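CCMAN5 (PDB 2XSG) hydrolyses alpha-mannosides as a bacterial family 92 glycosidase and enables mannose-6-phosphate modification of lysosomal enzymes made in yeast. Local coordinates at residues A37-R42 with V138-R143; G145-A150 with L250-S255; P110-V115 with R281-W286. All coordinates share one frame; numbering follows the deposited sequence.

Interaction 1. Residues A37-R42 with V138-R143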
loop_
_atom_site.group_PDB
_atom_site.type_symbol
_atom_site.label_atom_id
_atom_site.label_comp_id
_atom_site.label_asym_id
_atom_site.label_seq_id
_atom_site.Cartn_x
_atom_site.Cartn_y
_atom_site.Cartn_z
ATOM N N ALA A 37 11.110 -9.379 4.488
ATOM C CA ALA A 37 12.356 -9.147 3.761
ATOM C C ALA A 37 12.079 -8.561 2.398
ATOM O O ALA A 37 11.307 -9.120 1.609
ATOM C CB ALA A 37 13.141 -10.426 3.631
ATOM N N LYS A 38 12.702 -7.416 2.134
ATOM C CA LYS A 38 12.493 -6.670 0.896
ATOM C C LYS A 38 13.870 -6.257 0.442
ATOM O O LYS A 38 14.428 -5.287 0.968
ATOM C CB LYS A 38 11.617 -5.429 1.141
ATOM C CG LYS A 38 10.147 -5.754 1.497
ATOM C CD LYS A 38 9.330 -4.488 1.740
ATOM C CE LYS A 38 8.015 -4.527 0.983
ATOM N NZ LYS A 38 7.003 -5.404 1.566
ATOM N N VAL A 39 14.429 -7.005 -0.514
ATOM C CA VAL A 39 15.838 -6.858 -0.860
ATOM C C VAL A 39 15.897 -5.884 -2.037
ATOM O O VAL A 39 15.741 -6.276 -3.201
ATOM C CB VAL A 39 16.503 -8.196 -1.195
ATOM C CG1 VAL A 39 18.016 -8.070 -1.118
ATOM C CG2 VAL A 39 16.013 -9.297 -0.261
ATOM N N ASN A 40 16.082 -4.612 -1.696
ATOM C CA ASN A 40 15.951 -3.505 -2.650
ATOM C C ASN A 40 17.306 -2.951 -3.023
ATOM O O ASN A 40 18.059 -2.534 -2.133
ATOM C CB ASN A 40 15.110 -2.375 -2.049
ATOM C CG ASN A 40 14.533 -1.434 -3.108
ATOM O OD1 ASN A 40 14.485 -0.218 -2.905
ATOM N ND2 ASN A 40 14.107 -1.989 -4.245
ATOM N N PRO A 41 17.619 -2.923 -4.339
ATOM C CA PRO A 41 18.808 -2.207 -4.758
ATOM C C PRO A 41 18.692 -0.752 -4.315
ATOM O O PRO A 41 17.576 -0.249 -4.220
ATOM C CB PRO A 41 18.739 -2.291 -6.301
ATOM C CG PRO A 41 17.272 -2.573 -6.612
ATOM C CD PRO A 41 16.868 -3.468 -5.489
ATOM N N ARG A 42 19.821 -0.095 -4.040
ATOM C CA ARG A 42 19.829 1.322 -3.683
ATOM C C ARG A 42 20.547 2.168 -4.714
ATOM O O ARG A 42 21.752 2.027 -4.896
ATOM C CB ARG A 42 20.502 1.532 -2.323
ATOM C CG ARG A 42 20.224 2.903 -1.690
ATOM C CD ARG A 42 20.546 2.849 -0.182
ATOM N NE ARG A 42 19.991 3.975 0.581
ATOM C CZ ARG A 42 18.722 4.076 0.983
ATOM N NH1 ARG A 42 17.841 3.139 0.658
ATOM N NH2 ARG A 42 18.324 5.141 1.686
ATOM N N VAL A 138 19.974 -11.225 -6.214
ATOM C CA VAL A 138 19.277 -11.429 -4.942
ATOM C C VAL A 138 17.913 -12.107 -5.174
ATOM O O VAL A 138 17.312 -11.980 -6.256
ATOM C CB VAL A 138 19.110 -10.103 -4.137
ATOM C CG1 VAL A 138 20.481 -9.516 -3.788
ATOM C CG2 VAL A 138 18.292 -9.047 -4.924
ATOM N N ALA A 139 17.457 -12.858 -4.166
ATOM C CA ALA A 139 16.095 -13.370 -4.111
ATOM C C ALA A 139 15.583 -13.266 -2.672
ATOM O O ALA A 139 16.376 -13.045 -1.751
ATOM C CB ALA A 139 16.048 -14.814 -4.584
ATOM N N ALA A 140 14.279 -13.455 -2.481
ATOM C CA ALA A 140 13.676 -13.358 -1.145
ATOM C C ALA A 140 12.727 -14.490 -0.819
ATOM O O ALA A 140 12.016 -14.973 -1.698
ATOM C CB ALA A 140 12.932 -12.021 -0.991
ATOM N N ALA A 141 12.719 -14.891 0.453
ATOM C CA ALA A 141 11.611 -15.629 1.039
ATOM C C ALA A 141 10.922 -14.668 1.994
ATOM O O ALA A 141 11.360 -13.522 2.107
ATOM C CB ALA A 141 12.110 -16.866 1.779
ATOM N N THR A 142 9.863 -15.127 2.676
ATOM C CA THR A 142 9.056 -14.302 3.587
ATOM C C THR A 142 9.924 -13.453 4.515
ATOM O O THR A 142 9.731 -12.224 4.620
ATOM C CB THR A 142 8.076 -15.182 4.442
ATOM O OG1 THR A 142 7.267 -15.985 3.574
ATOM C CG2 THR A 142 7.160 -14.339 5.323
ATOM N N ARG A 143 10.882 -14.104 5.179
ATOM C CA ARG A 143 11.676 -13.442 6.218
ATOM C C ARG A 143 13.134 -13.241 5.811
ATOM O O ARG A 143 13.902 -12.658 6.574
ATOM C CB ARG A 143 11.610 -14.237 7.537
ATOM C CG ARG A 143 10.198 -14.429 8.085
ATOM C CD ARG A 143 10.096 -15.507 9.181
ATOM N NE ARG A 143 8.684 -15.723 9.506
ATOM C CZ ARG A 143 7.836 -16.475 8.821
ATOM N NH1 ARG A 143 6.570 -16.549 9.218
ATOM N NH2 ARG A 143 8.239 -17.168 7.752
HETATM O O HOH W 1 9.726 -11.290 1.343
#

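Interaction 2. Residues G145-A150 with L250-S255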
loop_
_atom_site.group_PDB
_atom_site.type_symbol
_atom_site.label_atom_id
_atom_site.label_comp_id
_atom_site.label_asym_id
_atom_site.label_seq_id
_atom_site.Cartn_x
_atom_site.Cartn_y
_atom_site.Cartn_z
ATOM N N GLY A 145 16.494 -12.644 2.860
ATOM C CA GLY A 145 17.065 -12.190 1.612
ATOM C C GLY A 145 18.325 -12.972 1.330
ATOM O O GLY A 145 19.189 -13.098 2.208
ATOM N N VAL A 146 18.433 -13.508 0.117
ATOM C CA VAL A 146 19.632 -14.249 -0.265
ATOM C C VAL A 146 20.325 -13.543 -1.392
ATOM O O VAL A 146 19.658 -12.953 -2.260
ATOM C CB VAL A 146 19.379 -15.753 -0.610
ATOM C CG1 VAL A 146 18.856 -16.455 0.607
ATOM C CG2 VAL A 146 18.417 -15.926 -1.809
ATOM N N HIS A 147 21.655 -13.605 -1.341
ATOM C CA HIS A 147 22.561 -12.942 -2.278
ATOM C C HIS A 147 23.504 -13.963 -2.926
ATOM O O HIS A 147 24.040 -14.863 -2.241
ATOM C CB HIS A 147 23.448 -11.942 -1.541
ATOM C CG HIS A 147 22.702 -10.894 -0.777
ATOM N ND1 HIS A 147 22.888 -9.544 -0.997
ATOM C CD2 HIS A 147 21.801 -10.992 0.230
ATOM C CE1 HIS A 147 22.111 -8.855 -0.181
ATOM N NE2 HIS A 147 21.443 -9.707 0.576
ATOM N N ARG A 148 23.702 -13.809 -4.237
ATOM C CA ARG A 148 24.795 -14.478 -4.963
ATOM C C ARG A 148 25.563 -13.470 -5.826
ATOM O O ARG A 148 24.973 -12.822 -6.711
ATOM C CB ARG A 148 24.263 -15.620 -5.842
ATOM C CG ARG A 148 25.362 -16.421 -6.529
ATOM C CD ARG A 148 24.801 -17.649 -7.200
ATOM N NE ARG A 148 23.742 -17.320 -8.165
ATOM C CZ ARG A 148 22.856 -18.203 -8.603
ATOM N NH1 ARG A 148 22.895 -19.457 -8.143
ATOM N NH2 ARG A 148 21.924 -17.844 -9.484
ATOM N N TYR A 149 26.870 -13.349 -5.571
ATOM C CA TYR A 149 27.745 -12.398 -6.268
ATOM C C TYR A 149 28.854 -13.097 -7.032
ATOM O O TYR A 149 29.459 -14.054 -6.529
ATOM C CB TYR A 149 28.393 -11.425 -5.267
ATOM C CG TYR A 149 27.406 -10.553 -4.555
ATOM C CD1 TYR A 149 27.016 -10.840 -3.253
ATOM C CD2 TYR A 149 26.854 -9.435 -5.185
ATOM C CE1 TYR A 149 26.100 -10.038 -2.589
ATOM C CE2 TYR A 149 25.930 -8.634 -4.530
ATOM C CZ TYR A 149 25.549 -8.945 -3.236
ATOM O OH TYR A 149 24.636 -8.162 -2.575
ATOM N N ALA A 150 29.127 -12.626 -8.243
ATOM C CA ALA A 150 30.310 -13.066 -8.995
ATOM C C ALA A 150 31.262 -11.907 -9.218
ATOM O O ALA A 150 30.928 -10.974 -9.937
ATOM C CB ALA A 150 29.899 -13.692 -10.352
ATOM N N LEU A 250 25.374 -14.990 0.551
ATOM C CA LEU A 250 25.002 -14.400 1.818
ATOM C C LEU A 250 23.524 -14.648 2.033
ATOM O O LEU A 250 22.738 -14.588 1.085
ATOM C CB LEU A 250 25.275 -12.893 1.819
ATOM C CG LEU A 250 25.177 -12.227 3.192
ATOM C CD1 LEU A 250 26.459 -12.485 3.941
ATOM C CD2 LEU A 250 24.912 -10.732 3.084
ATOM N N GLN A 251 23.150 -14.924 3.283
ATOM C CA GLN A 251 21.759 -15.183 3.629
ATOM C C GLN A 251 21.406 -14.349 4.844
ATOM O O GLN A 251 22.057 -14.446 5.879
ATOM C CB GLN A 251 21.531 -16.683 3.895
ATOM C CG GLN A 251 21.885 -17.611 2.713
ATOM C CD GLN A 251 21.430 -19.039 2.929
ATOM O OE1 GLN A 251 21.095 -19.757 1.975
ATOM N NE2 GLN A 251 21.399 -19.459 4.183
ATOM N N VAL A 252 20.382 -13.509 4.704
ATOM C CA VAL A 252 19.993 -12.574 5.760
ATOM C C VAL A 252 18.546 -12.857 6.156
ATOM O O VAL A 252 17.664 -12.859 5.297
ATOM C CB VAL A 252 20.075 -11.105 5.266
ATOM C CG1 VAL A 252 19.706 -10.129 6.382
ATOM C CG2 VAL A 252 21.465 -10.781 4.679
ATOM N N THR A 253 18.295 -13.075 7.444
ATOM C CA THR A 253 16.920 -13.301 7.900
ATOM C C THR A 253 16.558 -12.306 9.008
ATOM O O THR A 253 17.409 -11.997 9.857
ATOM C CB THR A 253 16.709 -14.767 8.348
ATOM O OG1 THR A 253 17.003 -15.633 7.247
ATOM C CG2 THR A 253 15.279 -15.026 8.793
ATOM N N LEU A 254 15.316 -11.810 8.959
ATOM C CA LEU A 254 14.782 -10.800 9.884
ATOM C C LEU A 254 13.723 -11.367 10.824
ATOM O O LEU A 254 12.914 -12.204 10.446
ATOM C CB LEU A 254 14.150 -9.623 9.098
ATOM C CG LEU A 254 15.018 -8.929 8.050
ATOM C CD1 LEU A 254 14.233 -8.049 7.053
ATOM C CD2 LEU A 254 16.090 -8.101 8.766
ATOM N N SER A 255 13.698 -10.869 12.051
ATOM C CA SER A 255 12.677 -11.279 13.017
ATOM C C SER A 255 12.367 -10.114 13.926
ATOM O O SER A 255 13.285 -9.459 14.411
ATOM C CB SER A 255 13.158 -12.469 13.859
ATOM O OG SER A 255 12.226 -12.807 14.889
#

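Interaction 3. Residues P110-V115 with R281-W286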
loop_
_atom_site.group_PDB
_atom_site.type_symbol
_atom_site.label_atom_id
_atom_site.label_comp_id
_atom_site.label_asym_id
_atom_site.label_seq_id
_atom_site.Cartn_x
_atom_site.Cartn_y
_atom_site.Cartn_z
ATOM N N PRO A 110 8.894 -11.340 -9.758
ATOM C CA PRO A 110 8.443 -11.778 -8.435
ATOM C C PRO A 110 9.405 -12.724 -7.700
ATOM O O PRO A 110 9.579 -13.865 -8.100
ATOM C CB PRO A 110 7.085 -12.440 -8.740
ATOM C CG PRO A 110 6.552 -11.626 -9.854
ATOM C CD PRO A 110 7.786 -11.380 -10.735
ATOM N N GLY A 111 10.028 -12.210 -6.639
ATOM C CA GLY A 111 10.935 -12.987 -5.798
ATOM C C GLY A 111 12.419 -12.776 -6.037
ATOM O O GLY A 111 13.252 -13.330 -5.306
ATOM N N PHE A 112 12.768 -11.997 -7.058
ATOM C CA PHE A 112 14.175 -11.873 -7.459
ATOM C C PHE A 112 14.537 -10.523 -8.033
ATOM O O PHE A 112 13.699 -9.834 -8.584
ATOM C CB PHE A 112 14.599 -13.024 -8.405
ATOM C CG PHE A 112 14.227 -12.823 -9.861
ATOM C CD1 PHE A 112 12.936 -13.087 -10.307
ATOM C CD2 PHE A 112 15.183 -12.423 -10.783
ATOM C CE1 PHE A 112 12.583 -12.930 -11.646
ATOM C CE2 PHE A 112 14.853 -12.250 -12.133
ATOM C CZ PHE A 112 13.534 -12.497 -12.564
ATOM N N TYR A 113 15.810 -10.157 -7.904
ATOM C CA TYR A 113 16.357 -9.026 -8.646
ATOM C C TYR A 113 17.830 -9.292 -9.013
ATOM O O TYR A 113 18.587 -9.830 -8.203
ATOM C CB TYR A 113 16.204 -7.735 -7.837
ATOM C CG TYR A 113 16.923 -6.549 -8.435
ATOM C CD1 TYR A 113 18.294 -6.362 -8.213
ATOM C CD2 TYR A 113 16.244 -5.612 -9.192
ATOM C CE1 TYR A 113 18.965 -5.284 -8.742
ATOM C CE2 TYR A 113 16.906 -4.517 -9.730
ATOM C CZ TYR A 113 18.270 -4.361 -9.499
ATOM O OH TYR A 113 18.947 -3.299 -10.043
ATOM N N SER A 114 18.225 -8.936 -10.234
ATOM C CA SER A 114 19.608 -9.161 -10.677
ATOM C C SER A 114 20.118 -7.957 -11.476
ATOM O O SER A 114 19.343 -7.305 -12.202
ATOM C CB SER A 114 19.729 -10.470 -11.481
ATOM O OG SER A 114 18.990 -11.545 -10.880
ATOM N N VAL A 115 21.412 -7.647 -11.314
ATOM C CA VAL A 115 22.048 -6.494 -11.971
ATOM C C VAL A 115 23.562 -6.712 -12.093
ATOM O O VAL A 115 24.205 -7.328 -11.214
ATOM C CB VAL A 115 21.765 -5.161 -11.216
ATOM C CG1 VAL A 115 22.426 -5.138 -9.811
ATOM C CG2 VAL A 115 22.214 -3.934 -12.044
ATOM N N ARG A 281 11.337 -21.290 -5.589
ATOM C CA ARG A 281 10.201 -21.514 -4.684
ATOM C C ARG A 281 9.379 -20.247 -4.442
ATOM O O ARG A 281 8.147 -20.299 -4.334
ATOM C CB ARG A 281 10.658 -22.123 -3.369
ATOM C CG ARG A 281 9.528 -22.392 -2.397
ATOM C CD ARG A 281 10.062 -22.816 -1.040
ATOM N NE ARG A 281 10.845 -21.751 -0.414
ATOM C CZ ARG A 281 11.522 -21.877 0.728
ATOM N NH1 ARG A 281 11.529 -23.031 1.384
ATOM N NH2 ARG A 281 12.203 -20.841 1.210
ATOM N N THR A 282 10.048 -19.101 -4.374
ATOM C CA THR A 282 9.311 -17.856 -4.199
ATOM C C THR A 282 8.554 -17.501 -5.475
ATOM O O THR A 282 7.444 -16.971 -5.396
ATOM C CB THR A 282 10.200 -16.716 -3.738
ATOM O OG1 THR A 282 10.791 -17.077 -2.483
ATOM C CG2 THR A 282 9.384 -15.459 -3.555
ATOM N N ARG A 283 9.134 -17.806 -6.641
ATOM C CA ARG A 283 8.419 -17.580 -7.914
ATOM C C ARG A 283 7.128 -18.391 -7.957
ATOM O O ARG A 283 6.091 -17.864 -8.365
ATOM C CB ARG A 283 9.281 -17.856 -9.156
ATOM C CG ARG A 283 8.561 -17.504 -10.482
ATOM C CD ARG A 283 9.283 -18.056 -11.724
ATOM N NE ARG A 283 8.740 -17.487 -12.963
ATOM C CZ ARG A 283 9.130 -16.332 -13.510
ATOM N NH1 ARG A 283 10.078 -15.594 -12.943
ATOM N NH2 ARG A 283 8.566 -15.905 -14.633
ATOM N N ALA A 284 7.191 -19.654 -7.513
ATOM C CA ALA A 284 6.013 -20.523 -7.465
ATOM C C ALA A 284 4.982 -20.020 -6.466
ATOM O O ALA A 284 3.784 -20.019 -6.747
ATOM C CB ALA A 284 6.403 -21.985 -7.149
ATOM N N GLU A 285 5.441 -19.608 -5.295
ATOM C CA GLU A 285 4.551 -18.966 -4.336
ATOM C C GLU A 285 3.830 -17.745 -4.965
ATOM O O GLU A 285 2.620 -17.560 -4.751
ATOM C CB GLU A 285 5.316 -18.604 -3.052
ATOM C CG GLU A 285 4.450 -17.985 -1.966
ATOM C CD GLU A 285 5.241 -17.608 -0.714
ATOM O OE1 GLU A 285 6.444 -17.986 -0.621
ATOM O OE2 GLU A 285 4.647 -16.930 0.170
ATOM N N TRP A 286 4.547 -16.941 -5.758
ATOM C CA TRP A 286 3.904 -15.795 -6.423
ATOM C C TRP A 286 2.873 -16.250 -7.442
ATOM O O TRP A 286 1.789 -15.673 -7.537
ATOM C CB TRP A 286 4.919 -14.851 -7.070
ATOM C CG TRP A 286 5.370 -13.768 -6.131
ATOM C CD1 TRP A 286 6.623 -13.599 -5.609
ATOM C CD2 TRP A 286 4.564 -12.707 -5.589
ATOM N NE1 TRP A 286 6.656 -12.488 -4.790
ATOM C CE2 TRP A 286 5.402 -11.931 -4.748
ATOM C CE3 TRP A 286 3.210 -12.351 -5.710
ATOM C CZ2 TRP A 286 4.933 -10.816 -4.047
ATOM C CZ3 TRP A 286 2.740 -11.231 -5.009
ATOM C CH2 TRP A 286 3.602 -10.478 -4.192
#

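Interaction 1. Residues A37-R42 with V138-R143
At the turn of the β-hairpin made by strands 133-140 and 144-150, Ala37 is bound to Thr142 while, two residues on, Val39 packs against the strand that enters the turn, at Val138 and Ala140. Ala37 N donates a nearly straight hydrogen bond to Thr142 O, 3.2 Å long with 168° at the hydrogen. The carbonyl of the same alanine is served by water 1, which lies 2.7 Å from Ala37 O. This water is also bonded to the turn, at 2.9 Å from Ala141 O; it has more acceptors around it than protons to give, so the two bonds need not be made at once. The methyl of Ala37 points into the turn and rests on its backbone, with CB 3.6 Å from Arg143 C. In the N-terminal domain of the family 92 fold, the segment leading into strand 40-44, of a small three-stranded sheet, thus lies against the end of strand 133-140, of the large antiparallel sheet, and the turn after it. At Val39 the contact is apolar. Val39 CG1, anti to its own backbone N (chi1 -162°), is carried onto the branch point of Val138, 3.8 Å from CB, and meets both methyls of that valine as well. Val39 CG2 turns to the other side and comes within 4.2 Å of Ala140 CB. Phe62 of strand 58-63 touches both valines. An alanine in place of Val39 lacks both methyls and would probably cost Val138 and Ala140 the methyl contacts described and open a gap beside Phe62. Arg143 has NE bonded to Thr326 O and NH2 paired with Glu269.

Interaction 2. Residues G145-A150 with L250-S255
Gly145 and Val252 exchange a pair of backbone hydrogen bonds, as do His147 and Leu250, between two antiparallel strands whose directions differ by 165°. The strands are neighbours in the large sheet of the β-rich N-terminal domain, of the galactose-mutarotase-like clan, although 100 residues separate them in sequence. In the first pair Gly145 N lies 2.7 Å from Val252 O, and Val252 N returns a bond of 2.8 Å to Gly145 O. In the second, His147 N reaches Leu250 O at 2.8 Å, while the return bond, Leu250 N to His147 O, is longer at 3.1 Å. Val146 and Gln251 form the non-hydrogen-bonded pair between them, where a weaker CA-H...O contact is made: Val146 CA lies 3.4 Å from Leu250 O, so this carbonyl takes both an N-H and a C-H.

Apolar contacts follow the register. On the side of Val146 and Gln251 the two side chains run alongside each other, Val146 CG1 standing 3.9 Å from Gln251 CG, and helix 275-290 packs over both through Phe275 and Ile278. The other side carries His147, Leu250 and Val252. There His147 CB and Leu250 CB are 3.9 Å apart, and Leu250 CD2 sits over one face of the imidazole, displaced toward its rim.

The imidazole of His147 is held by polar bonds at both nitrogens. With CG anti to the carbonyl carbon (chi1 -57°), the ring lies so that ND1 meets Tyr149 OH at 2.7 Å, almost in line at 167°, either atom being able to donate. Its NE2 is hydrogen-bonded to His64 NE2, whose ring also meets it. These partners probably fix the rotation of the buried imidazole, while Leu250 supplies apolar cover and the backbone N-H groups of His147 and Leu250 are satisfied by the paired strand.

Interaction 3. Residues P110-V115 with R281-W286
One face of the Trp286 indole takes Pro110 CB in a CH-pi contact: the carbon is 3.7 Å from the centroid of the five-membered ring and 29° off its normal. The approach is close, since Pro110 CB also lies 3.4 Å from Trp286 CD1. Tyr316 meets the indole too, and NE1 is hydrogen-bonded to Gln31 O. The second pair of flat groups is Phe112 and Arg283, which run alongside each other with planes 43° apart. Phe112 CE1 comes to the edge of the guanidinium, 3.9 Å from Arg283 NH1, and Ser114 OG lies at the edge of the phenyl ring, in its plane. Arg283 reaches there by an extended chain, CG anti to the backbone N (chi1 -175°), and its NH2 forms a salt bridge with Asp8.

Pro110 and Gly111 are the corners of a tight hairpin turn, close to type II, between strands 106-109 and 112-121; it packs on helix 275-290, here in the sequence range of the catalytic domain. Gly111 CA is 3.7 Å from Thr282 CG2. A beta-carbon here would clash with that methyl and, at this backbone conformation, with the preceding carbonyl. Thr282 OG1 binds Ala140 O on the adjoining strand. No hydrogen bond joins 110-115 to 281-286: turn and first strand residue meet the helix by van der Waals and CH-pi contacts, while the polar ends of Thr282, Arg283 and Trp286 tie the helix to other parts of the chain.

Overall arrangement
All six touching residues of interaction 2 are buried, against six of eight in interaction 1 and four of six in interaction 3. All share the large antiparallel sheet, in which strands 112-121, 133-140, 144-150 and 248-255 are successive neighbours. Interaction 2 lies within it and rests on regular backbone bonding; interaction 1 brings a loop and valine packing to the hairpin turn; interaction 3 sets a helix against it without a hydrogen bond between its own two segments. Interactions 1 and 2 touch, with probable hydrogen bonds Ala139 O with Val146 N and Arg143 O with Leu254 N, and Ala140 O with Thr282 OG1 joins interactions 1 and 3. Interactions 2 and 3 do not touch.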